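PDB 2WJR: N-acetylneuraminic acid outer membrane channel protein NanC from Escherichia coli, which forms a monomeric beta-barrel channel with weak anion selectivity in the outer membrane, through which N-acetylneuraminic acid enters the bacterium. Local coordinates for residues Asp108-Arg113 / Ser122-His127; Asp155-Asn160 / Gly197-Ser202; Ala169-Tyr174 / Tyr183-Tyr188. The protein carries 1 engineered substitution. All coordinates share one frame; numbering follows the deposited sequence.

Interaction 1: residues Asp108-Arg113 / Ser122-His127. With PO4 (phosphate ion), chain D.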
loop_
_atom_site.group_PDB
_atom_site.type_symbol
_atom_site.label_atom_id
_atom_site.label_comp_id
_atom_site.label_asym_id
_atom_site.label_seq_id
_atom_site.Cartn_x
_atom_site.Cartn_y
_atom_site.Cartn_z
ATOM N N ASP A 108 11.401 3.847 -4.087
ATOM C CA ASP A 108 10.748 3.593 -5.349
ATOM C C ASP A 108 11.521 4.306 -6.459
ATOM O O ASP A 108 11.580 5.556 -6.513
ATOM C CB ASP A 108 9.314 4.090 -5.301
ATOM C CG ASP A 108 8.382 3.127 -4.572
ATOM O OD1 ASP A 108 8.742 1.939 -4.383
ATOM O OD2 ASP A 108 7.288 3.563 -4.189
ATOM N N TRP A 109 12.137 3.497 -7.304
ATOM C CA TRP A 109 13.022 3.969 -8.360
ATOM C C TRP A 109 12.343 3.647 -9.686
ATOM O O TRP A 109 11.995 2.492 -9.939
ATOM C CB TRP A 109 14.381 3.287 -8.243
ATOM C CG TRP A 109 15.375 3.745 -9.273
ATOM C CD1 TRP A 109 16.217 4.811 -9.182
ATOM C CD2 TRP A 109 15.624 3.142 -10.556
ATOM N NE1 TRP A 109 16.980 4.906 -10.319
ATOM C CE2 TRP A 109 16.638 3.898 -11.179
ATOM C CE3 TRP A 109 15.098 2.031 -11.227
ATOM C CZ2 TRP A 109 17.138 3.583 -12.443
ATOM C CZ3 TRP A 109 15.591 1.721 -12.496
ATOM C CH2 TRP A 109 16.603 2.500 -13.091
ATOM N N LYS A 110 12.119 4.661 -10.518
ATOM C CA LYS A 110 11.468 4.448 -11.816
ATOM C C LYS A 110 12.487 4.123 -12.895
ATOM O O LYS A 110 13.480 4.833 -13.063
ATOM C CB LYS A 110 10.652 5.667 -12.233
ATOM C CG LYS A 110 9.333 5.774 -11.547
ATOM C CD LYS A 110 8.627 7.062 -11.890
ATOM C CE LYS A 110 7.291 7.178 -11.201
ATOM N NZ LYS A 110 6.554 8.428 -11.551
ATOM N N ALA A 111 12.226 3.045 -13.625
ATOM C CA ALA A 111 13.100 2.587 -14.699
ATOM C C ALA A 111 12.849 3.380 -15.988
ATOM O O ALA A 111 13.388 3.047 -17.035
ATOM C CB ALA A 111 12.888 1.095 -14.957
ATOM N N TYR A 112 12.043 4.421 -15.900
ATOM C CA TYR A 112 11.718 5.260 -17.042
ATOM C C TYR A 112 11.788 6.719 -16.618
ATOM O O TYR A 112 11.530 7.053 -15.454
ATOM C CB TYR A 112 10.330 4.933 -17.574
ATOM C CG TYR A 112 9.226 4.978 -16.539
ATOM C CD1 TYR A 112 9.003 3.908 -15.670
ATOM C CD2 TYR A 112 8.393 6.086 -16.438
ATOM C CE1 TYR A 112 7.969 3.953 -14.725
ATOM C CE2 TYR A 112 7.379 6.143 -15.501
ATOM C CZ TYR A 112 7.165 5.077 -14.657
ATOM O OH TYR A 112 6.151 5.168 -13.748
ATOM N N ARG A 113 12.147 7.570 -17.567
ATOM C CA ARG A 113 12.329 8.999 -17.310
ATOM C C ARG A 113 11.095 9.803 -17.703
ATOM O O ARG A 113 10.352 9.434 -18.606
ATOM C CB ARG A 113 13.585 9.502 -18.009
ATOM C CG ARG A 113 14.825 8.801 -17.516
ATOM C CD ARG A 113 16.047 9.098 -18.342
ATOM N NE ARG A 113 16.577 10.438 -18.103
ATOM C CZ ARG A 113 16.831 11.349 -19.046
ATOM N NH1 ARG A 113 16.597 11.102 -20.333
ATOM N NH2 ARG A 113 17.333 12.527 -18.699
ATOM N N SER A 122 13.942 13.654 -16.236
ATOM C CA SER A 122 14.621 13.185 -15.037
ATOM C C SER A 122 13.931 11.900 -14.594
ATOM O O SER A 122 13.215 11.283 -15.381
ATOM C CB SER A 122 14.584 14.274 -13.965
ATOM O OG SER A 122 15.218 13.864 -12.760
ATOM N N ARG A 123 14.120 11.522 -13.335
ATOM C CA ARG A 123 13.552 10.292 -12.802
ATOM C C ARG A 123 12.806 10.605 -11.505
ATOM O O ARG A 123 13.372 11.163 -10.571
ATOM C CB ARG A 123 14.690 9.316 -12.543
ATOM C CG ARG A 123 14.425 7.922 -12.947
ATOM C CD ARG A 123 15.626 7.043 -12.646
ATOM N NE ARG A 123 16.588 7.026 -13.742
ATOM C CZ ARG A 123 16.440 6.343 -14.877
ATOM N NH1 ARG A 123 15.358 5.614 -15.097
ATOM N NH2 ARG A 123 17.384 6.406 -15.801
ATOM N N ASP A 124 11.545 10.218 -11.464
ATOM C CA ASP A 124 10.670 10.579 -10.382
ATOM C C ASP A 124 10.755 9.468 -9.328
ATOM O O ASP A 124 9.840 8.677 -9.157
ATOM C CB ASP A 124 9.244 10.787 -10.856
ATOM C CG ASP A 124 8.284 11.027 -9.718
ATOM O OD1 ASP A 124 8.659 11.723 -8.753
ATOM O OD2 ASP A 124 7.159 10.508 -9.785
ATOM N N ASN A 125 11.859 9.488 -8.617
ATOM C CA ASN A 125 12.130 8.496 -7.577
ATOM C C ASN A 125 11.579 9.007 -6.256
ATOM O O ASN A 125 11.472 10.229 -6.023
ATOM C CB ASN A 125 13.611 8.237 -7.465
ATOM C CG ASN A 125 14.226 7.808 -8.767
ATOM O OD1 ASN A 125 13.592 7.095 -9.567
ATOM N ND2 ASN A 125 15.475 8.241 -9.005
ATOM N N VAL A 126 11.209 8.069 -5.383
ATOM C CA VAL A 126 10.473 8.409 -4.200
ATOM C C VAL A 126 11.002 7.685 -2.953
ATOM O O VAL A 126 11.341 6.502 -3.008
ATOM C CB VAL A 126 8.997 8.066 -4.385
ATOM C CG1 VAL A 126 8.274 8.137 -3.024
ATOM C CG2 VAL A 126 8.337 9.004 -5.417
ATOM N N HIS A 127 11.077 8.417 -1.848
ATOM C CA HIS A 127 11.392 7.848 -0.529
ATOM C C HIS A 127 10.093 7.629 0.184
ATOM O O HIS A 127 9.336 8.577 0.364
ATOM C CB HIS A 127 12.209 8.821 0.303
ATOM C CG HIS A 127 13.563 9.125 -0.250
ATOM N ND1 HIS A 127 14.592 8.209 -0.253
ATOM C CD2 HIS A 127 14.068 10.262 -0.791
ATOM C CE1 HIS A 127 15.664 8.754 -0.797
ATOM N NE2 HIS A 127 15.375 10.002 -1.127
HETATM P P PO4 D . 18.283 10.608 -14.161
HETATM O O1 PO4 D . 19.731 10.875 -14.495
HETATM O O2 PO4 D . 18.198 9.186 -13.649
HETATM O O3 PO4 D . 17.814 11.571 -13.081
HETATM O O4 PO4 D . 17.445 10.795 -15.411
HETATM O O HOH W 1 8.982 6.381 -7.880
HETATM O O HOH W 2 18.031 7.977 -10.377
HETATM O O HOH W 3 10.341 9.072 -13.977
#

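Interaction 2: residues Asp155-Asn160 / Gly197-Ser202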
loop_
_atom_site.group_PDB
_atom_site.type_symbol
_atom_site.label_atom_id
_atom_site.label_comp_id
_atom_site.label_asym_id
_atom_site.label_seq_id
_atom_site.Cartn_x
_atom_site.Cartn_y
_atom_site.Cartn_z
ATOM N N ASP A 155 12.897 16.798 -8.945
ATOM C CA ASP A 155 12.054 17.993 -9.081
ATOM C C ASP A 155 10.667 17.671 -9.617
ATOM O O ASP A 155 10.313 18.041 -10.731
ATOM C CB ASP A 155 12.771 19.035 -9.970
ATOM C CG ASP A 155 12.027 20.345 -10.059
ATOM O OD1 ASP A 155 11.177 20.623 -9.175
ATOM O OD2 ASP A 155 12.305 21.108 -11.033
ATOM N N TYR A 156 9.888 16.971 -8.798
ATOM C CA TYR A 156 8.526 16.589 -9.106
ATOM C C TYR A 156 7.622 16.925 -7.951
ATOM O O TYR A 156 8.089 17.265 -6.870
ATOM C CB TYR A 156 8.446 15.089 -9.363
ATOM C CG TYR A 156 9.243 14.622 -10.545
ATOM C CD1 TYR A 156 8.682 14.593 -11.816
ATOM C CD2 TYR A 156 10.534 14.188 -10.395
ATOM C CE1 TYR A 156 9.415 14.164 -12.912
ATOM C CE2 TYR A 156 11.260 13.742 -11.462
ATOM C CZ TYR A 156 10.690 13.743 -12.729
ATOM O OH TYR A 156 11.427 13.279 -13.774
ATOM N N ARG A 157 6.322 16.812 -8.168
ATOM C CA ARG A 157 5.381 17.073 -7.104
ATOM C C ARG A 157 4.231 16.090 -7.130
ATOM O O ARG A 157 3.935 15.503 -8.158
ATOM C CB ARG A 157 4.850 18.514 -7.185
ATOM C CG ARG A 157 3.959 18.772 -8.378
ATOM C CD ARG A 157 3.427 20.218 -8.358
ATOM N NE ARG A 157 2.486 20.502 -9.432
ATOM C CZ ARG A 157 1.204 20.139 -9.460
ATOM N NH1 ARG A 157 0.442 20.493 -10.495
ATOM N NH2 ARG A 157 0.666 19.428 -8.474
ATOM N N TYR A 158 3.584 15.941 -5.978
ATOM C CA TYR A 158 2.320 15.240 -5.880
ATOM C C TYR A 158 1.183 16.191 -6.233
ATOM O O TYR A 158 1.371 17.421 -6.357
ATOM C CB TYR A 158 2.150 14.662 -4.454
ATOM C CG TYR A 158 3.175 13.586 -4.184
ATOM C CD1 TYR A 158 4.295 13.837 -3.391
ATOM C CD2 TYR A 158 3.076 12.340 -4.790
ATOM C CE1 TYR A 158 5.261 12.868 -3.171
ATOM C CE2 TYR A 158 4.047 11.353 -4.579
ATOM C CZ TYR A 158 5.143 11.623 -3.774
ATOM O OH TYR A 158 6.129 10.664 -3.515
ATOM N N ALA A 159 0.015 15.614 -6.414
ATOM C CA ALA A 159 -1.177 16.337 -6.832
ATOM C C ALA A 159 -1.671 17.301 -5.745
ATOM O O ALA A 159 -2.636 18.045 -5.956
ATOM C CB ALA A 159 -2.253 15.341 -7.225
ATOM N N ASN A 160 -1.009 17.284 -4.580
ATOM C CA ASN A 160 -1.318 18.230 -3.512
ATOM C C ASN A 160 -0.401 19.462 -3.579
ATOM O O ASN A 160 -0.357 20.242 -2.649
ATOM C CB ASN A 160 -1.183 17.548 -2.145
ATOM C CG ASN A 160 0.240 17.118 -1.849
ATOM O OD1 ASN A 160 1.120 17.151 -2.720
ATOM N ND2 ASN A 160 0.479 16.695 -0.607
ATOM N N GLY A 197 -8.168 16.925 -15.013
ATOM C CA GLY A 197 -6.983 17.795 -15.008
ATOM C C GLY A 197 -6.855 18.717 -13.796
ATOM O O GLY A 197 -5.807 19.328 -13.596
ATOM N N ARG A 198 -7.910 18.830 -12.993
ATOM C CA ARG A 198 -7.888 19.670 -11.795
ATOM C C ARG A 198 -7.410 18.820 -10.610
ATOM O O ARG A 198 -8.034 17.822 -10.275
ATOM C CB ARG A 198 -9.285 20.214 -11.520
ATOM C CG ARG A 198 -9.406 21.207 -10.338
ATOM C CD ARG A 198 -10.470 20.723 -9.374
ATOM N NE ARG A 198 -11.042 21.719 -8.467
ATOM C CZ ARG A 198 -10.427 22.240 -7.409
ATOM N NH1 ARG A 198 -9.158 21.934 -7.120
ATOM N NH2 ARG A 198 -11.074 23.106 -6.644
ATOM N N ASP A 199 -6.325 19.227 -9.967
ATOM C CA ASP A 199 -5.764 18.433 -8.860
ATOM C C ASP A 199 -5.984 19.115 -7.518
ATOM O O ASP A 199 -6.823 20.008 -7.414
ATOM C CB ASP A 199 -4.301 18.077 -9.129
ATOM C CG ASP A 199 -3.388 19.282 -9.216
ATOM O OD1 ASP A 199 -2.210 19.060 -9.520
ATOM O OD2 ASP A 199 -3.811 20.437 -8.990
ATOM N N ASN A 200 -5.272 18.673 -6.477
ATOM C CA ASN A 200 -5.356 19.308 -5.147
ATOM C C ASN A 200 -6.738 19.149 -4.517
ATOM O O ASN A 200 -7.205 20.014 -3.760
ATOM C CB ASN A 200 -4.962 20.796 -5.246
ATOM C CG ASN A 200 -4.284 21.327 -3.973
ATOM O OD1 ASN A 200 -4.334 20.713 -2.915
ATOM N ND2 ASN A 200 -3.659 22.490 -4.089
ATOM N N LEU A 201 -7.398 18.039 -4.825
ATOM C CA LEU A 201 -8.676 17.729 -4.245
ATOM C C LEU A 201 -8.497 16.757 -3.079
ATOM O O LEU A 201 -7.686 15.837 -3.153
ATOM C CB LEU A 201 -9.570 17.078 -5.286
ATOM C CG LEU A 201 -9.937 17.964 -6.468
ATOM C CD1 LEU A 201 -10.446 17.118 -7.624
ATOM C CD2 LEU A 201 -10.965 19.004 -5.986
ATOM N N SER A 202 -9.290 16.956 -2.036
ATOM C CA SER A 202 -9.346 16.038 -0.896
ATOM C C SER A 202 -9.706 14.624 -1.387
ATOM O O SER A 202 -10.701 14.437 -2.097
ATOM C CB SER A 202 -10.377 16.542 0.108
ATOM O OG SER A 202 -10.242 15.884 1.352
#

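Interaction 3: residues Ala169-Tyr174 / Tyr183-Tyr188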
loop_
_atom_site.group_PDB
_atom_site.type_symbol
_atom_site.label_atom_id
_atom_site.label_comp_id
_atom_site.label_asym_id
_atom_site.label_seq_id
_atom_site.Cartn_x
_atom_site.Cartn_y
_atom_site.Cartn_z
ATOM N N ALA A 169 -4.592 4.661 6.181
ATOM C CA ALA A 169 -5.549 3.600 5.887
ATOM C C ALA A 169 -6.010 2.961 7.208
ATOM O O ALA A 169 -5.185 2.599 8.043
ATOM C CB ALA A 169 -4.910 2.543 4.950
ATOM N N PHE A 170 -7.323 2.847 7.372
ATOM C CA PHE A 170 -7.946 2.270 8.563
ATOM C C PHE A 170 -8.822 1.118 8.108
ATOM O O PHE A 170 -9.734 1.308 7.300
ATOM C CB PHE A 170 -8.786 3.313 9.314
ATOM C CG PHE A 170 -8.032 4.556 9.641
ATOM C CD1 PHE A 170 -8.009 5.626 8.762
ATOM C CD2 PHE A 170 -7.320 4.657 10.824
ATOM C CE1 PHE A 170 -7.291 6.773 9.066
ATOM C CE2 PHE A 170 -6.620 5.801 11.129
ATOM C CZ PHE A 170 -6.612 6.860 10.239
ATOM N N VAL A 171 -8.551 -0.071 8.638
ATOM C CA VAL A 171 -9.198 -1.284 8.164
ATOM C C VAL A 171 -9.847 -1.970 9.367
ATOM O O VAL A 171 -9.210 -2.135 10.407
ATOM C CB VAL A 171 -8.209 -2.259 7.496
ATOM C CG1 VAL A 171 -8.970 -3.517 6.985
ATOM C CG2 VAL A 171 -7.411 -1.600 6.344
ATOM N N LEU A 172 -11.127 -2.311 9.232
ATOM C CA LEU A 172 -11.814 -3.144 10.223
ATOM C C LEU A 172 -12.113 -4.464 9.551
ATOM O O LEU A 172 -12.869 -4.518 8.574
ATOM C CB LEU A 172 -13.115 -2.499 10.715
ATOM C CG LEU A 172 -13.887 -3.280 11.798
ATOM C CD1 LEU A 172 -13.081 -3.390 13.080
ATOM C CD2 LEU A 172 -15.246 -2.630 12.089
ATOM N N GLN A 173 -11.504 -5.522 10.071
ATOM C CA GLN A 173 -11.693 -6.867 9.556
ATOM C C GLN A 173 -12.647 -7.597 10.490
ATOM O O GLN A 173 -12.545 -7.494 11.710
ATOM C CB GLN A 173 -10.368 -7.641 9.531
ATOM C CG GLN A 173 -9.275 -7.118 8.614
ATOM C CD GLN A 173 -7.930 -7.775 8.902
ATOM O OE1 GLN A 173 -7.823 -8.664 9.750
ATOM N NE2 GLN A 173 -6.895 -7.333 8.199
ATOM N N TYR A 174 -13.569 -8.334 9.888
ATOM C CA TYR A 174 -14.523 -9.150 10.608
ATOM C C TYR A 174 -14.171 -10.612 10.316
ATOM O O TYR A 174 -14.222 -11.030 9.185
ATOM C CB TYR A 174 -15.943 -8.822 10.143
ATOM C CG TYR A 174 -16.990 -9.790 10.655
ATOM C CD1 TYR A 174 -17.066 -10.108 12.002
ATOM C CD2 TYR A 174 -17.895 -10.381 9.788
ATOM C CE1 TYR A 174 -18.038 -11.001 12.476
ATOM C CE2 TYR A 174 -18.867 -11.265 10.247
ATOM C CZ TYR A 174 -18.927 -11.569 11.592
ATOM O OH TYR A 174 -19.875 -12.450 12.059
ATOM N N TYR A 183 -13.964 -7.146 5.167
ATOM C CA TYR A 183 -13.481 -5.933 5.823
ATOM C C TYR A 183 -14.011 -4.666 5.186
ATOM O O TYR A 183 -14.423 -4.652 4.026
ATOM C CB TYR A 183 -11.949 -5.888 5.840
ATOM C CG TYR A 183 -11.280 -5.839 4.496
ATOM C CD1 TYR A 183 -10.927 -7.010 3.827
ATOM C CD2 TYR A 183 -10.954 -4.622 3.898
ATOM C CE1 TYR A 183 -10.285 -6.965 2.588
ATOM C CE2 TYR A 183 -10.308 -4.569 2.672
ATOM C CZ TYR A 183 -9.970 -5.736 2.021
ATOM O OH TYR A 183 -9.331 -5.700 0.805
ATOM N N ILE A 184 -14.011 -3.610 5.976
ATOM C CA ILE A 184 -14.286 -2.274 5.464
ATOM C C ILE A 184 -13.082 -1.404 5.774
ATOM O O ILE A 184 -12.321 -1.697 6.689
ATOM C CB ILE A 184 -15.571 -1.681 6.067
ATOM C CG1 ILE A 184 -15.469 -1.559 7.578
ATOM C CG2 ILE A 184 -16.744 -2.542 5.663
ATOM C CD1 ILE A 184 -16.628 -0.800 8.196
ATOM N N GLU A 185 -12.923 -0.342 5.005
ATOM C CA GLU A 185 -11.717 0.456 5.066
ATOM C C GLU A 185 -12.021 1.893 4.708
ATOM O O GLU A 185 -12.780 2.162 3.785
ATOM C CB GLU A 185 -10.663 -0.136 4.113
ATOM C CG GLU A 185 -9.408 0.698 3.918
ATOM C CD GLU A 185 -8.388 0.039 3.005
ATOM O OE1 GLU A 185 -7.363 0.687 2.676
ATOM O OE2 GLU A 185 -8.604 -1.122 2.628
ATOM N N TYR A 186 -11.438 2.807 5.467
ATOM C CA TYR A 186 -11.442 4.212 5.113
ATOM C C TYR A 186 -9.989 4.676 4.978
ATOM O O TYR A 186 -9.159 4.410 5.855
ATOM C CB TYR A 186 -12.197 5.062 6.154
ATOM C CG TYR A 186 -11.883 6.536 5.974
ATOM C CD1 TYR A 186 -12.522 7.286 4.988
ATOM C CD2 TYR A 186 -10.909 7.164 6.748
ATOM C CE1 TYR A 186 -12.206 8.623 4.784
ATOM C CE2 TYR A 186 -10.588 8.496 6.549
ATOM C CZ TYR A 186 -11.242 9.220 5.568
ATOM O OH TYR A 186 -10.914 10.544 5.374
ATOM N N ASP A 187 -9.680 5.351 3.874
ATOM C CA ASP A 187 -8.374 5.974 3.714
ATOM C C ASP A 187 -8.545 7.460 3.459
ATOM O O ASP A 187 -9.523 7.889 2.828
ATOM C CB ASP A 187 -7.590 5.372 2.545
ATOM C CG ASP A 187 -7.838 3.915 2.383
ATOM O OD1 ASP A 187 -7.372 3.140 3.239
ATOM O OD2 ASP A 187 -8.518 3.538 1.406
ATOM N N TYR A 188 -7.605 8.227 3.988
ATOM C CA TYR A 188 -7.430 9.606 3.584
ATOM C C TYR A 188 -6.090 9.704 2.858
ATOM O O TYR A 188 -5.009 9.439 3.438
ATOM C CB TYR A 188 -7.496 10.557 4.770
ATOM C CG TYR A 188 -7.359 11.987 4.286
ATOM C CD1 TYR A 188 -6.265 12.763 4.647
ATOM C CD2 TYR A 188 -8.294 12.523 3.400
ATOM C CE1 TYR A 188 -6.123 14.066 4.183
ATOM C CE2 TYR A 188 -8.162 13.820 2.921
ATOM C CZ TYR A 188 -7.067 14.579 3.312
ATOM O OH TYR A 188 -6.926 15.855 2.829
#

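Interaction 1: residues Asp108-Arg113 / Ser122-His127
Arg123 lays its guanidinium group against the benzene side of the Trp109 indole, the two planes only 18° apart, with CZ of Arg123 3.7 Å from CZ2 of Trp109. Lower down the same side chain, CD of Arg123 sits 3.4 Å from Trp109 NE1. A turn about the CG-CD bond (chi3 -88°) swings the group so that NH1 meets Lys110 O at 2.9 Å, the oxygen lying near the guanidinium plane, while NE reaches O2 of the phosphate at 2.7 Å. CG of Arg113 lies over the rim of the opposite face of this guanidinium, and Arg113 gives its own NE to phosphate O4 at 2.9 Å. Two arginines thus share an anion that probably came from the crystallisation liquor. With an alanine at Arg123, the Lys110 carbonyl and the phosphate would probably each lose an arginine N-H, and the indole would lose the flat group lying on it.

The setting is the extracellular end of a beta hairpin in the porin barrel. Asp108 and Val126 form an antiparallel hydrogen-bonded pair, beyond which regular backbone pairing between the two chains gives way to bonds made by side chains, though the chains stay close. Asn125 suits this point because its amide can imitate a strand backbone: OD1 accepts from Lys110 N at 3.0 Å, the donor tilted 20° from the amide carbonyl plane. ND2 goes to Gln153, and a water joins it to Trp109 NE1. The long, extended chain of Lys110 passes beside Asp124 O and brings NZ to the anti lone pair of Asp124 OD2, a salt bridge of 2.8 Å. Asp124, at the centre of an inverse gamma turn, turns its other oxygen to Lys152, so one carboxylate stands between two lysines.

Interaction 2: residues Asp155-Asn160 / Gly197-Ser202
Arg157 presents the end of its guanidinium, edge-on, to a single oxygen of Asp199. NH1 lies 3.2 Å and NH2 3.1 Å from Asp199 OD1, which sits almost exactly in the guanidinium plane. The carboxylate is turned steeply, its plane 72° from that of the guanidinium, so the pair does not adopt the coplanar form in which both oxygens are used. NH1 takes the syn lone pair, whereas NH2 comes in on the same side but well out of the carboxylate plane. The start of the arginine chain is folded, with CG between the backbone N and the carbonyl carbon (chi1 69°); from there it runs extended to NE, far enough to span the gap. NH2 also bonds to Tyr158 O at 3.0 Å, which ties the group back to its own loop. The second oxygen of Asp199 is held by His161, so each oxygen of this acid has its own partner.

Beside the ion pair, Ala159 is small enough to let the chains close up: its CB lies 3.9 Å from Asp199 CB, and its carbonyl oxygen receives a weak, bent bond from Asn200 N at 2.8 Å. Asn200 has positive phi, a conformation asparagine tolerates well, and with Leu201 it faces Gly193 in a G1 beta bulge; its OD1 is bound by Arg191. The contact therefore joins the extracellular loop between strands 141-152 and 164-174 to the outer end of strand 198-212, next to the short strand 193-195, where Val194 touches both Ala159 and Asp199.

Interaction 3: residues Ala169-Tyr174 / Tyr183-Tyr188
Glu185 leaves its strand opposite Val171, and its side chain can be followed outward along that neighbour. CB lies 3.6 Å from Phe170 O, and CG is at much the same distance from that oxygen while also touching Val171 CG2. CD packs 3.8 Å from the same methyl, with CG anti to the backbone N (chi1 172°) and the rest extended. At the tip, OE2 stays beside Val171 CG2, while OE1 comes 3.8 Å from Ala169 CB and forms a salt bridge with Arg207. Both Glu185 and Asp187 are buried, and the one Arg207 serves the two; a residue as small as alanine suits position 169, where Asp187 OD1 comes within 3.1 Å of Ala169 CB.

On the other side of the strands, Phe170 and Tyr186 lie side by side, CD1 of Phe170 3.9 Å from Tyr186 CD2, at the edge of the tyrosine ring. The phenylalanine stacks on Trp145 and touches a bound n-octane; the tyrosine hydroxyl bonds to Asn204.

Two hydrogen-bonded pairs, Phe170 with Tyr186 and Leu172 with Ile184, join the backbones, Leu172 N meeting Ile184 O at 2.9 Å. Such alternation, apolar and aromatic residues on one face (Phe170, Leu172, Ile184, Tyr186) and on the other a mixed set that includes Gln173, Glu185 and Asp187, is characteristic of a transmembrane hairpin in a porin beta-barrel, consistent with a lipid-facing wall outside and a polar lumen within.

Interactions 1 and 2 belong to the extracellular side and interaction 3 to the membrane-spanning wall. The first two have centres about 17 Å apart but meet through tyrosines of 155-160: Tyr156 OH lies 3.0 Å from Ser122 C, and Tyr158 OH 3.4 Å from Val126 CG1. Interactions 2 and 3, with centres about 24 Å apart, touch where Ser202 OG lies 3.3 Å from Tyr188 CE2, since strands 180-188 and 198-212 are neighbours. Interactions 1 and 3 remain separate, their nearest atoms about 15 Å apart, on opposite sides of the chain's centre. The Phe170 side chain is about 4 Å from a bound n-octane; the side chain of Asn125 is about 7 Å from a bound n-octane.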